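Local coordinates for DUF3256 domain-containing protein (Porphyromonas gingivalis W83, PDB 2P3P) that is of unknown function but binds a magnesium ion and belongs to the DUF3256 family, at residues 102-107 / 152-157; 45-50 / 61-66; 14-19 / 30-35; 121-126 / 193-198. All coordinates share one frame; numbering follows the deposited sequence.

In the fold
From the N terminus, contact 3 comes first. It closes a short loop by setting helix 11-18 against helix 29-39. Contact 2 follows in series and is a beta hairpin, formed by the first two strands of the seven-stranded antiparallel sheet. Contacts 2 and 3 touch, because Leu35 and Phe16 of the helices rest on Ala49, Phe61 and Leu63. Contact 1 closes a connection of 44 residues, where strand 104-111 of this sheet meets strand 155-159 of the second, four-stranded sheet. Contact 4 closes one of 66 residues and sets the loop 121-126 on strand 193-197 of the second sheet. Contacts 1 and 4 cross, since their segments alternate, and touch through Met155, Pro126, Ile107 and Trp123.

Contact 1: residues 102-107 / 152-157; sequences VADSRI and PSYMQV
Ser105 OG accepts the backbone N-H of Val157 at 2.8 Å, in a nearly straight bond (172°). This is the junction of two antiparallel sheets: strand 104-111 of the seven-stranded sheet meets the outermost strand 155-159 of the four-stranded one. The short strand segments run 55° apart, and side chains supply two of the three direct bonds. With chi1 at -64°, Ser105 OG is turned away from its own carbonyl carbon, and there it meets Val157 N. It also bonds Thr97 OG1 on strand 90-98, so this hydroxyl links three strands. Ser105 N donates to Met155 O at 2.9 Å. Met155 is selenomethionine. One water donates to both Ser105 O and Met155 O, adding an indirect link between the strands. Asp104 OD1 takes Met155 N at 3.1 Å on its anti side, tilted moderately from the carboxylate plane.

The same carboxylate stands at the edge of the Tyr154 ring, with its plane almost perpendicular to the ring. Asp104 CG is 3.8 Å from Tyr154 CD1. The ring lies between Pro152 CB on one face and Val102 CB on the other. Ser149, a magnesium-binding residue of this protein, has its side chain about 9 Å from that of Tyr154 (nearest atoms); no magnesium is bound to this chain. At the far end of the contact, Ile107 CD1 meets Val157 CG1 at 4.2 Å.

Contact 2: residues 45-50 / 61-66; sequences FTHTAS and FLLNRN
His47 and Leu63 form an antiparallel hydrogen-bonded pair. His47 N donates to Leu63 O and Leu63 N donates to His47 O, both at 2.8 Å. Ala49 and Phe61 repeat the pattern, with Ala49 N to Phe61 O at 3.0 Å and Phe61 N to Ala49 O at 2.8 Å. Thr48 and Leu62 make the non-hydrogen-bonded pair between them. The His47 and Leu63 side chains lie side by side, and the edge of the imidazole meets Leu63 CD1. Leu62, on the face of Thr48, touches Thr46 CG2 with its CB at 3.7 Å.

Past the last bridge, Asn64 ND2 donates to Thr46 OG1 at 3.0 Å, close to the amide plane. Asn64 CG lies anti to the backbone N (chi1 -179°), which carries the amide to Thr46. Asn64 OD1 accepts Asn66 N in the carbonyl plane, on a lone pair, which makes an Asx turn. A water donates to Phe45 O and Leu63 O.

Farther out, Leu35 of helix 29-39 packs on Ala49, Phe61 and Leu63, and Phe16 of helix 11-18 on Phe61 and Leu63. The whole is a beta hairpin. Its strand 47-52 is the outermost, within this chain, of an antiparallel sheet whose end is packed by these helices.

Contact 3: residues 14-19 / 30-35; sequences RCFLAM and EERNDL
Arg32 reaches across from helix 29-39 and lays its chain over the ring of Phe16. Its CD sits above one face, offset toward the rim, 3.5 Å from Phe16 CZ. This is a CH-pi contact. The guanidinium plane is turned 57° from the ring, and its distance from the ring leaves at most a weak cation-pi attraction. Arg32 CG leaves anti to the backbone N, and bends at chi2 and chi3 (35°) then turn the guanidinium to the carbonyls of 14-19. Its NH2 donates to Met19 O at 2.8 Å, from above the carbonyl plane. NH1 adds weak bonds to the same oxygen and to Phe16 O, the latter at 2.8 Å. Met19 O is thus met by both terminal nitrogens, the NH1 bond being weak. These carbonyls lie near the C-terminal end of helix 11-18, where the helix dipole would probably favour a positive charge.

Met19 is selenomethionine. The Met19 and Arg32 side chains cross at about a right angle, and Met19 CE lies over one guanidinium face, 3.3 Å from Arg32 NE. Leu35 CD2 approaches the edge of the Phe16 ring, 4.3 Å from Phe16 CE2.

The two helices run roughly antiparallel, their short segments at 146° with axes 10.0 Å apart. Cys36 of helix 29-39 touches Phe16 and Leu17, and Leu24 and Trp114 touch Met19. The helix pair lies on the hairpin of strands 47-52 and 58-64.

Contact 4: residues 121-126 / 193-198; sequences RFWQQP and LVYRWQ
Tyr195 presents a face of its ring to the edge of Trp123 in a T-shaped (edge-to-face) pair. Trp123 CZ3 stands over the ring centre, 3.8 Å from Tyr195 CG, and the planes are 62° apart. Trp123 CG is anti to the backbone N (chi1 164°), which points the six-membered ring of the indole at the tyrosine. Its other end is held by a bond from Trp123 NE1 to Gln125 OE1 at 3.0 Å, close to the indole plane. The hydroxyl end of Tyr195 packs on Pro126, with Tyr195 OH 3.6 Å from Pro126 CB. A water joins the hydroxyl to the backbone: it donates to Gln124 O at 2.8 Å and lies 2.6 Å from Tyr195 OH.

Trp197 meets Phe122 at the other end. The two side chains point the same way, with planes 27° apart, but the rings are slid so far that they barely overlap. Trp197 CH2 touches Phe122 CD1 at 3.6 Å. Both have further aromatic partners, since Phe122 stacks on Phe109 and Trp197 meets Phe202 edge-to-face. Trp197 NE1 bonds Pro84 O.

Loop 121-126 runs opposite in direction to strand 193-197 of the four-stranded sheet, with side chains filling the gap between the backbones. Pro126 CB and Leu193 CD1 close the row at 4.1 Å. No direct hydrogen bond joins the two segments. Apolar and aromatic packing therefore carries the contact, and one water supplies its polar link.

Contact 1: residues 102-107 / 152-157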
# COMPACT_ATOMS: atom_id res chain seq x y z
N VAL A 102 12.31 -1.49 7.55
CA VAL A 102 12.41 -1.29 6.09
C VAL A 102 11.01 -1.27 5.47
O VAL A 102 10.20 -2.15 5.73
CB VAL A 102 13.31 -2.35 5.40
CG1 VAL A 102 13.56 -1.98 3.92
CG2 VAL A 102 14.64 -2.50 6.12
N ALA A 103 10.74 -0.26 4.64
CA ALA A 103 9.41 -0.03 4.09
C ALA A 103 9.00 -1.23 3.24
O ALA A 103 9.77 -1.69 2.41
CB ALA A 103 9.39 1.27 3.29
N ASP A 104 7.82 -1.77 3.52
CA ASP A 104 7.33 -3.02 2.93
C ASP A 104 5.82 -3.03 3.04
O ASP A 104 5.26 -2.78 4.13
CB ASP A 104 8.01 -4.21 3.62
CG ASP A 104 7.78 -5.53 2.89
OD1 ASP A 104 7.87 -5.56 1.63
OD2 ASP A 104 7.56 -6.57 3.60
N SER A 105 5.15 -3.27 1.91
CA SER A 105 3.72 -3.14 1.79
C SER A 105 3.04 -4.51 1.64
O SER A 105 3.61 -5.42 1.06
CB SER A 105 3.39 -2.29 0.55
OG SER A 105 3.87 -0.96 0.69
N ARG A 106 1.78 -4.57 2.10
CA ARG A 106 0.85 -5.66 1.80
C ARG A 106 -0.33 -5.01 1.10
O ARG A 106 -0.74 -3.92 1.48
CB ARG A 106 0.36 -6.33 3.08
CG ARG A 106 1.46 -6.98 3.90
CD ARG A 106 0.95 -7.71 5.20
NE ARG A 106 0.07 -6.82 5.95
CZ ARG A 106 -1.24 -6.77 5.74
NH1 ARG A 106 -1.78 -7.59 4.85
NH2 ARG A 106 -1.99 -5.87 6.38
N ILE A 107 -0.81 -5.62 0.05
CA ILE A 107 -2.05 -5.19 -0.61
C ILE A 107 -3.13 -6.25 -0.29
O ILE A 107 -2.95 -7.46 -0.56
CB ILE A 107 -1.89 -5.06 -2.14
CG1 ILE A 107 -0.69 -4.22 -2.53
CG2 ILE A 107 -3.16 -4.42 -2.74
CD1 ILE A 107 -0.49 -4.16 -4.02
N PRO A 152 15.24 -11.00 1.92
CA PRO A 152 13.83 -10.66 1.60
C PRO A 152 13.72 -9.47 0.66
O PRO A 152 14.43 -8.48 0.82
CB PRO A 152 13.21 -10.36 2.98
CG PRO A 152 14.09 -11.03 3.93
CD PRO A 152 15.46 -10.89 3.37
N SER A 153 12.85 -9.59 -0.33
CA SER A 153 12.76 -8.59 -1.35
C SER A 153 11.71 -7.55 -0.96
O SER A 153 10.65 -7.46 -1.57
CB SER A 153 12.46 -9.22 -2.69
OG SER A 153 13.44 -10.18 -3.03
N TYR A 154 12.07 -6.71 -0.00
CA TYR A 154 11.16 -5.65 0.47
C TYR A 154 10.77 -4.75 -0.68
O TYR A 154 11.59 -4.39 -1.54
CB TYR A 154 11.79 -4.84 1.60
CG TYR A 154 12.31 -5.66 2.76
CD1 TYR A 154 11.44 -6.27 3.62
CD2 TYR A 154 13.68 -5.80 2.99
CE1 TYR A 154 11.88 -7.02 4.70
CE2 TYR A 154 14.14 -6.57 4.07
CZ TYR A 154 13.23 -7.16 4.92
OH TYR A 154 13.63 -7.93 6.03
N MSE A 155 9.48 -4.42 -0.73
CA MSE A 155 8.95 -3.50 -1.73
C MSE A 155 7.86 -2.63 -1.11
O MSE A 155 7.01 -3.09 -0.33
CB MSE A 155 8.40 -4.24 -2.97
CG MSE A 155 9.43 -5.10 -3.70
SE MSE A 155 8.56 -6.33 -4.92
CE MSE A 155 10.08 -7.58 -5.28
N GLN A 156 7.92 -1.35 -1.43
CA GLN A 156 6.95 -0.37 -0.97
C GLN A 156 6.01 0.02 -2.11
O GLN A 156 6.44 0.44 -3.20
CB GLN A 156 7.67 0.89 -0.45
CG GLN A 156 6.69 1.94 0.09
CD GLN A 156 7.38 3.09 0.79
OE1 GLN A 156 8.62 3.26 0.67
NE2 GLN A 156 6.61 3.91 1.45
N VAL A 157 4.72 -0.12 -1.86
CA VAL A 157 3.70 0.26 -2.79
C VAL A 157 3.05 1.61 -2.46
O VAL A 157 2.77 1.90 -1.30
CB VAL A 157 2.63 -0.81 -2.77
CG1 VAL A 157 1.44 -0.41 -3.63
CG2 VAL A 157 3.24 -2.19 -3.21
O HOH W 1 5.20 -4.99 -1.26

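Contact 2: residues 45-50 / 61-66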
# COMPACT_ATOMS: atom_id res chain seq x y z
N PHE A 45 -12.03 17.67 -0.65
CA PHE A 45 -11.14 18.41 0.22
C PHE A 45 -10.78 17.46 1.35
O PHE A 45 -11.62 17.13 2.23
CB PHE A 45 -11.78 19.67 0.73
CG PHE A 45 -12.12 20.64 -0.37
CD1 PHE A 45 -11.14 21.37 -0.96
CD2 PHE A 45 -13.43 20.75 -0.83
CE1 PHE A 45 -11.44 22.26 -1.92
CE2 PHE A 45 -13.74 21.62 -1.85
CZ PHE A 45 -12.74 22.37 -2.42
N THR A 46 -9.55 16.97 1.27
CA THR A 46 -9.05 16.08 2.28
C THR A 46 -9.17 16.71 3.67
O THR A 46 -8.76 17.88 3.89
CB THR A 46 -7.59 15.76 1.95
OG1 THR A 46 -7.56 15.17 0.64
CG2 THR A 46 -6.99 14.85 3.00
N HIS A 47 -9.74 15.94 4.60
CA HIS A 47 -9.93 16.37 5.99
C HIS A 47 -8.92 15.66 6.87
O HIS A 47 -8.86 14.44 6.87
CB HIS A 47 -11.35 16.09 6.46
CG HIS A 47 -11.57 16.35 7.91
ND1 HIS A 47 -11.67 17.63 8.41
CD2 HIS A 47 -11.67 15.52 8.97
CE1 HIS A 47 -11.87 17.57 9.72
NE2 HIS A 47 -11.86 16.30 10.08
N THR A 48 -8.09 16.46 7.57
CA THR A 48 -7.08 15.95 8.48
C THR A 48 -7.56 15.91 9.94
O THR A 48 -8.13 16.87 10.46
CB THR A 48 -5.77 16.78 8.36
OG1 THR A 48 -5.95 18.07 8.95
CG2 THR A 48 -5.41 16.94 6.93
N ALA A 49 -7.31 14.78 10.59
CA ALA A 49 -7.69 14.57 11.97
C ALA A 49 -6.64 13.69 12.66
O ALA A 49 -5.84 12.96 12.01
CB ALA A 49 -9.07 13.93 12.05
N SER A 50 -6.57 13.83 13.96
CA SER A 50 -5.65 13.01 14.74
C SER A 50 -6.31 12.67 16.08
O SER A 50 -7.12 13.43 16.59
CB SER A 50 -4.29 13.71 14.90
OG SER A 50 -4.39 14.87 15.69
N PHE A 61 -5.46 10.72 10.46
CA PHE A 61 -6.31 10.39 9.34
C PHE A 61 -6.28 11.49 8.30
O PHE A 61 -6.32 12.67 8.66
CB PHE A 61 -7.76 10.23 9.82
CG PHE A 61 -7.99 9.08 10.76
CD1 PHE A 61 -8.35 7.84 10.27
CD2 PHE A 61 -7.84 9.24 12.12
CE1 PHE A 61 -8.58 6.79 11.14
CE2 PHE A 61 -8.07 8.19 12.98
CZ PHE A 61 -8.42 6.96 12.47
N LEU A 62 -6.17 11.11 7.03
CA LEU A 62 -6.54 11.93 5.91
C LEU A 62 -7.80 11.30 5.31
O LEU A 62 -7.74 10.18 4.84
CB LEU A 62 -5.44 12.00 4.85
CG LEU A 62 -4.14 12.65 5.31
CD1 LEU A 62 -3.16 12.65 4.15
CD2 LEU A 62 -4.38 14.06 5.83
N LEU A 63 -8.91 12.03 5.38
CA LEU A 63 -10.22 11.57 4.95
C LEU A 63 -10.66 12.33 3.70
O LEU A 63 -10.94 13.51 3.76
CB LEU A 63 -11.26 11.74 6.06
CG LEU A 63 -10.94 11.05 7.40
CD1 LEU A 63 -11.96 11.50 8.45
CD2 LEU A 63 -10.94 9.52 7.31
N ASN A 64 -10.72 11.63 2.57
CA ASN A 64 -11.16 12.19 1.31
C ASN A 64 -12.22 11.23 0.70
O ASN A 64 -12.23 10.05 0.98
CB ASN A 64 -9.91 12.38 0.41
CG ASN A 64 -10.22 13.00 -0.95
OD1 ASN A 64 -10.91 12.40 -1.78
ND2 ASN A 64 -9.67 14.19 -1.20
N ARG A 65 -13.13 11.80 -0.10
CA ARG A 65 -14.20 11.02 -0.74
C ARG A 65 -13.67 9.85 -1.56
O ARG A 65 -14.37 8.84 -1.74
CB ARG A 65 -15.08 11.91 -1.64
CG ARG A 65 -16.38 11.24 -2.10
CD ARG A 65 -17.03 11.96 -3.26
NE ARG A 65 -18.34 11.38 -3.60
CZ ARG A 65 -19.45 11.61 -2.91
NH1 ARG A 65 -19.45 12.44 -1.87
NH2 ARG A 65 -20.59 11.05 -3.30
N ASN A 66 -12.46 10.01 -2.09
CA ASN A 66 -11.83 8.98 -2.91
C ASN A 66 -10.65 8.23 -2.34
O ASN A 66 -10.17 7.30 -2.98
CB ASN A 66 -11.47 9.57 -4.27
CG ASN A 66 -12.70 10.02 -5.02
OD1 ASN A 66 -12.78 11.16 -5.47
ND2 ASN A 66 -13.69 9.13 -5.14
O HOH W 2 -13.23 15.20 3.07

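Contact 3: residues 14-19 / 30-35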
# COMPACT_ATOMS: atom_id res chain seq x y z
N ARG A 14 -19.12 5.31 3.09
CA ARG A 14 -20.05 4.27 3.56
C ARG A 14 -19.32 3.06 4.10
O ARG A 14 -19.60 2.57 5.19
CB ARG A 14 -20.98 3.83 2.43
CG ARG A 14 -21.80 4.97 1.84
CD ARG A 14 -23.15 4.46 1.35
NE ARG A 14 -23.04 3.61 0.17
CZ ARG A 14 -22.86 4.05 -1.08
NH1 ARG A 14 -22.72 5.35 -1.33
NH2 ARG A 14 -22.78 3.17 -2.08
N CYS A 15 -18.37 2.56 3.32
CA CYS A 15 -17.61 1.35 3.69
C CYS A 15 -16.77 1.57 4.94
O CYS A 15 -16.72 0.70 5.83
CB CYS A 15 -16.74 0.90 2.51
SG CYS A 15 -17.66 0.36 1.10
N PHE A 16 -16.12 2.73 5.01
CA PHE A 16 -15.32 3.10 6.17
C PHE A 16 -16.14 3.16 7.45
O PHE A 16 -15.71 2.69 8.53
CB PHE A 16 -14.68 4.47 5.95
CG PHE A 16 -13.69 4.84 6.99
CD1 PHE A 16 -12.56 4.08 7.18
CD2 PHE A 16 -13.85 6.00 7.75
CE1 PHE A 16 -11.61 4.44 8.12
CE2 PHE A 16 -12.89 6.37 8.67
CZ PHE A 16 -11.78 5.57 8.87
N LEU A 17 -17.33 3.74 7.36
CA LEU A 17 -18.17 3.87 8.53
C LEU A 17 -18.63 2.47 9.02
O LEU A 17 -18.73 2.23 10.22
CB LEU A 17 -19.38 4.72 8.21
CG LEU A 17 -19.19 6.23 8.05
CD1 LEU A 17 -20.45 6.85 7.48
CD2 LEU A 17 -18.87 6.87 9.41
N ALA A 18 -18.93 1.58 8.08
CA ALA A 18 -19.41 0.21 8.40
C ALA A 18 -18.33 -0.87 8.50
O ALA A 18 -18.63 -2.06 8.66
CB ALA A 18 -20.47 -0.20 7.39
N MSE A 19 -17.06 -0.49 8.42
CA MSE A 19 -15.96 -1.45 8.54
C MSE A 19 -15.98 -2.03 9.97
O MSE A 19 -16.05 -1.27 10.93
CB MSE A 19 -14.64 -0.73 8.26
CG MSE A 19 -13.39 -1.59 8.30
SE MSE A 19 -11.83 -0.47 7.97
CE MSE A 19 -12.00 0.62 9.56
N GLU A 30 -16.50 3.28 17.97
CA GLU A 30 -17.01 4.54 18.48
C GLU A 30 -16.08 5.73 18.20
O GLU A 30 -16.55 6.77 17.80
CB GLU A 30 -17.33 4.40 19.98
CG GLU A 30 -18.32 3.28 20.27
CD GLU A 30 -17.67 2.01 20.83
OE1 GLU A 30 -16.61 1.56 20.28
OE2 GLU A 30 -18.23 1.48 21.81
N GLU A 31 -14.77 5.58 18.40
CA GLU A 31 -13.82 6.60 17.98
C GLU A 31 -13.94 6.90 16.47
O GLU A 31 -13.93 8.05 16.04
CB GLU A 31 -12.38 6.16 18.32
CG GLU A 31 -12.08 6.24 19.83
CD GLU A 31 -10.76 5.62 20.18
OE1 GLU A 31 -10.28 4.75 19.43
OE2 GLU A 31 -10.17 6.04 21.18
N ARG A 32 -13.98 5.85 15.65
CA ARG A 32 -14.14 6.01 14.21
C ARG A 32 -15.43 6.74 13.81
O ARG A 32 -15.40 7.70 13.02
CB ARG A 32 -14.10 4.65 13.52
CG ARG A 32 -14.23 4.72 12.01
CD ARG A 32 -13.50 3.61 11.24
NE ARG A 32 -13.52 2.32 11.92
CZ ARG A 32 -14.48 1.40 11.84
NH1 ARG A 32 -15.57 1.60 11.10
NH2 ARG A 32 -14.34 0.27 12.54
N ASN A 33 -16.55 6.29 14.35
CA ASN A 33 -17.81 6.89 13.95
C ASN A 33 -17.96 8.29 14.57
O ASN A 33 -18.60 9.15 13.97
CB ASN A 33 -18.99 5.92 14.15
CG ASN A 33 -19.32 5.15 12.86
OD1 ASN A 33 -18.56 4.26 12.42
ND2 ASN A 33 -20.41 5.55 12.20
N ASP A 34 -17.30 8.56 15.70
CA ASP A 34 -17.25 9.93 16.26
C ASP A 34 -16.31 10.85 15.42
O ASP A 34 -16.65 12.00 15.14
CB ASP A 34 -16.89 9.95 17.78
CG ASP A 34 -17.99 9.33 18.71
OD1 ASP A 34 -19.18 9.18 18.34
OD2 ASP A 34 -17.66 8.98 19.87
N LEU A 35 -15.17 10.34 14.96
CA LEU A 35 -14.28 11.08 14.03
C LEU A 35 -14.99 11.50 12.75
O LEU A 35 -14.86 12.62 12.28
CB LEU A 35 -13.09 10.19 13.63
CG LEU A 35 -12.29 10.53 12.34
CD1 LEU A 35 -11.12 11.45 12.66
CD2 LEU A 35 -11.76 9.25 11.69

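Contact 4: residues 121-126 / 193-198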
# COMPACT_ATOMS: atom_id res chain seq x y z
N ARG A 121 -5.77 -12.80 -7.38
CA ARG A 121 -6.67 -12.59 -8.47
C ARG A 121 -6.48 -11.21 -9.11
O ARG A 121 -6.65 -11.02 -10.32
CB ARG A 121 -8.09 -12.71 -7.94
CG ARG A 121 -9.08 -12.96 -9.01
CD ARG A 121 -10.44 -12.41 -8.64
NE ARG A 121 -11.17 -12.18 -9.87
CZ ARG A 121 -12.47 -12.35 -10.04
NH1 ARG A 121 -13.23 -12.78 -9.04
NH2 ARG A 121 -12.99 -12.11 -11.22
N PHE A 122 -6.14 -10.24 -8.26
CA PHE A 122 -6.04 -8.84 -8.65
C PHE A 122 -4.63 -8.31 -8.77
O PHE A 122 -4.39 -7.24 -9.37
CB PHE A 122 -6.76 -8.01 -7.57
CG PHE A 122 -8.13 -8.47 -7.28
CD1 PHE A 122 -9.13 -8.24 -8.17
CD2 PHE A 122 -8.42 -9.15 -6.11
CE1 PHE A 122 -10.45 -8.65 -7.90
CE2 PHE A 122 -9.71 -9.56 -5.83
CZ PHE A 122 -10.72 -9.30 -6.73
N TRP A 123 -3.69 -8.99 -8.15
CA TRP A 123 -2.34 -8.47 -8.04
C TRP A 123 -1.33 -9.61 -7.94
O TRP A 123 -1.50 -10.54 -7.14
CB TRP A 123 -2.24 -7.59 -6.79
CG TRP A 123 -0.83 -7.30 -6.35
CD1 TRP A 123 -0.17 -7.86 -5.29
CD2 TRP A 123 0.07 -6.38 -6.95
NE1 TRP A 123 1.13 -7.35 -5.22
CE2 TRP A 123 1.30 -6.45 -6.22
CE3 TRP A 123 -0.01 -5.53 -8.05
CZ2 TRP A 123 2.40 -5.66 -6.55
CZ3 TRP A 123 1.06 -4.73 -8.35
CH2 TRP A 123 2.26 -4.81 -7.61
N GLN A 124 -0.30 -9.56 -8.77
CA GLN A 124 0.82 -10.48 -8.68
C GLN A 124 2.07 -9.70 -8.26
O GLN A 124 2.56 -8.87 -9.01
CB GLN A 124 1.10 -11.17 -10.03
CG GLN A 124 2.27 -12.11 -10.05
CD GLN A 124 2.46 -12.85 -11.41
OE1 GLN A 124 1.53 -12.93 -12.25
NE2 GLN A 124 3.64 -13.44 -11.59
N GLN A 125 2.64 -10.03 -7.11
CA GLN A 125 3.83 -9.32 -6.63
C GLN A 125 4.99 -9.52 -7.63
O GLN A 125 5.27 -10.64 -8.03
CB GLN A 125 4.26 -9.86 -5.25
CG GLN A 125 5.38 -9.11 -4.56
CD GLN A 125 4.93 -7.82 -3.87
OE1 GLN A 125 3.92 -7.26 -4.24
NE2 GLN A 125 5.70 -7.34 -2.91
N PRO A 126 5.63 -8.43 -8.08
CA PRO A 126 6.78 -8.64 -8.96
C PRO A 126 7.93 -9.35 -8.25
O PRO A 126 7.97 -9.34 -7.02
CB PRO A 126 7.19 -7.23 -9.37
CG PRO A 126 6.57 -6.30 -8.41
CD PRO A 126 5.36 -7.00 -7.81
N LEU A 193 8.19 0.50 -10.47
CA LEU A 193 7.38 -0.10 -11.55
C LEU A 193 5.93 0.35 -11.42
O LEU A 193 5.40 0.33 -10.33
CB LEU A 193 7.40 -1.64 -11.47
CG LEU A 193 8.81 -2.26 -11.35
CD1 LEU A 193 8.73 -3.77 -11.06
CD2 LEU A 193 9.67 -1.97 -12.56
N VAL A 194 5.30 0.68 -12.53
CA VAL A 194 3.92 1.15 -12.53
C VAL A 194 2.95 0.11 -13.11
O VAL A 194 3.24 -0.52 -14.14
CB VAL A 194 3.80 2.47 -13.34
CG1 VAL A 194 2.33 2.96 -13.43
CG2 VAL A 194 4.70 3.55 -12.72
N TYR A 195 1.78 0.03 -12.46
CA TYR A 195 0.67 -0.87 -12.79
C TYR A 195 -0.62 -0.04 -12.88
O TYR A 195 -0.83 0.95 -12.17
CB TYR A 195 0.55 -1.92 -11.68
CG TYR A 195 1.63 -3.00 -11.64
CD1 TYR A 195 1.35 -4.29 -12.07
CD2 TYR A 195 2.91 -2.76 -11.08
CE1 TYR A 195 2.30 -5.27 -12.06
CE2 TYR A 195 3.88 -3.74 -11.04
CZ TYR A 195 3.59 -5.01 -11.51
OH TYR A 195 4.53 -6.02 -11.51
N ARG A 196 -1.50 -0.49 -13.75
CA ARG A 196 -2.76 0.18 -13.99
C ARG A 196 -3.86 -0.86 -13.78
O ARG A 196 -3.75 -2.02 -14.20
CB ARG A 196 -2.80 0.74 -15.42
CG ARG A 196 -3.96 1.65 -15.66
CD ARG A 196 -3.86 2.37 -17.02
NE ARG A 196 -5.17 2.90 -17.34
CZ ARG A 196 -5.65 3.10 -18.57
NH1 ARG A 196 -4.94 2.82 -19.66
NH2 ARG A 196 -6.89 3.60 -18.72
N TRP A 197 -4.92 -0.44 -13.12
CA TRP A 197 -6.11 -1.27 -12.92
C TRP A 197 -6.91 -1.32 -14.21
O TRP A 197 -7.37 -0.29 -14.72
CB TRP A 197 -6.93 -0.67 -11.81
CG TRP A 197 -8.13 -1.45 -11.37
CD1 TRP A 197 -9.41 -1.17 -11.65
CD2 TRP A 197 -8.15 -2.61 -10.51
NE1 TRP A 197 -10.23 -2.05 -11.03
CE2 TRP A 197 -9.49 -2.94 -10.30
CE3 TRP A 197 -7.17 -3.34 -9.86
CZ2 TRP A 197 -9.88 -4.03 -9.51
CZ3 TRP A 197 -7.56 -4.43 -9.08
CH2 TRP A 197 -8.89 -4.76 -8.92
N GLN A 198 -7.05 -2.52 -14.74
CA GLN A 198 -7.66 -2.70 -16.03
C GLN A 198 -8.47 -3.97 -15.91
O GLN A 198 -7.91 -5.04 -15.67
CB GLN A 198 -6.59 -2.81 -17.12
CG GLN A 198 -5.81 -1.51 -17.39
CD GLN A 198 -4.56 -1.66 -18.27
OE1 GLN A 198 -4.21 -2.76 -18.70
NE2 GLN A 198 -3.90 -0.55 -18.56
O HOH W 3 3.69 -8.49 -11.50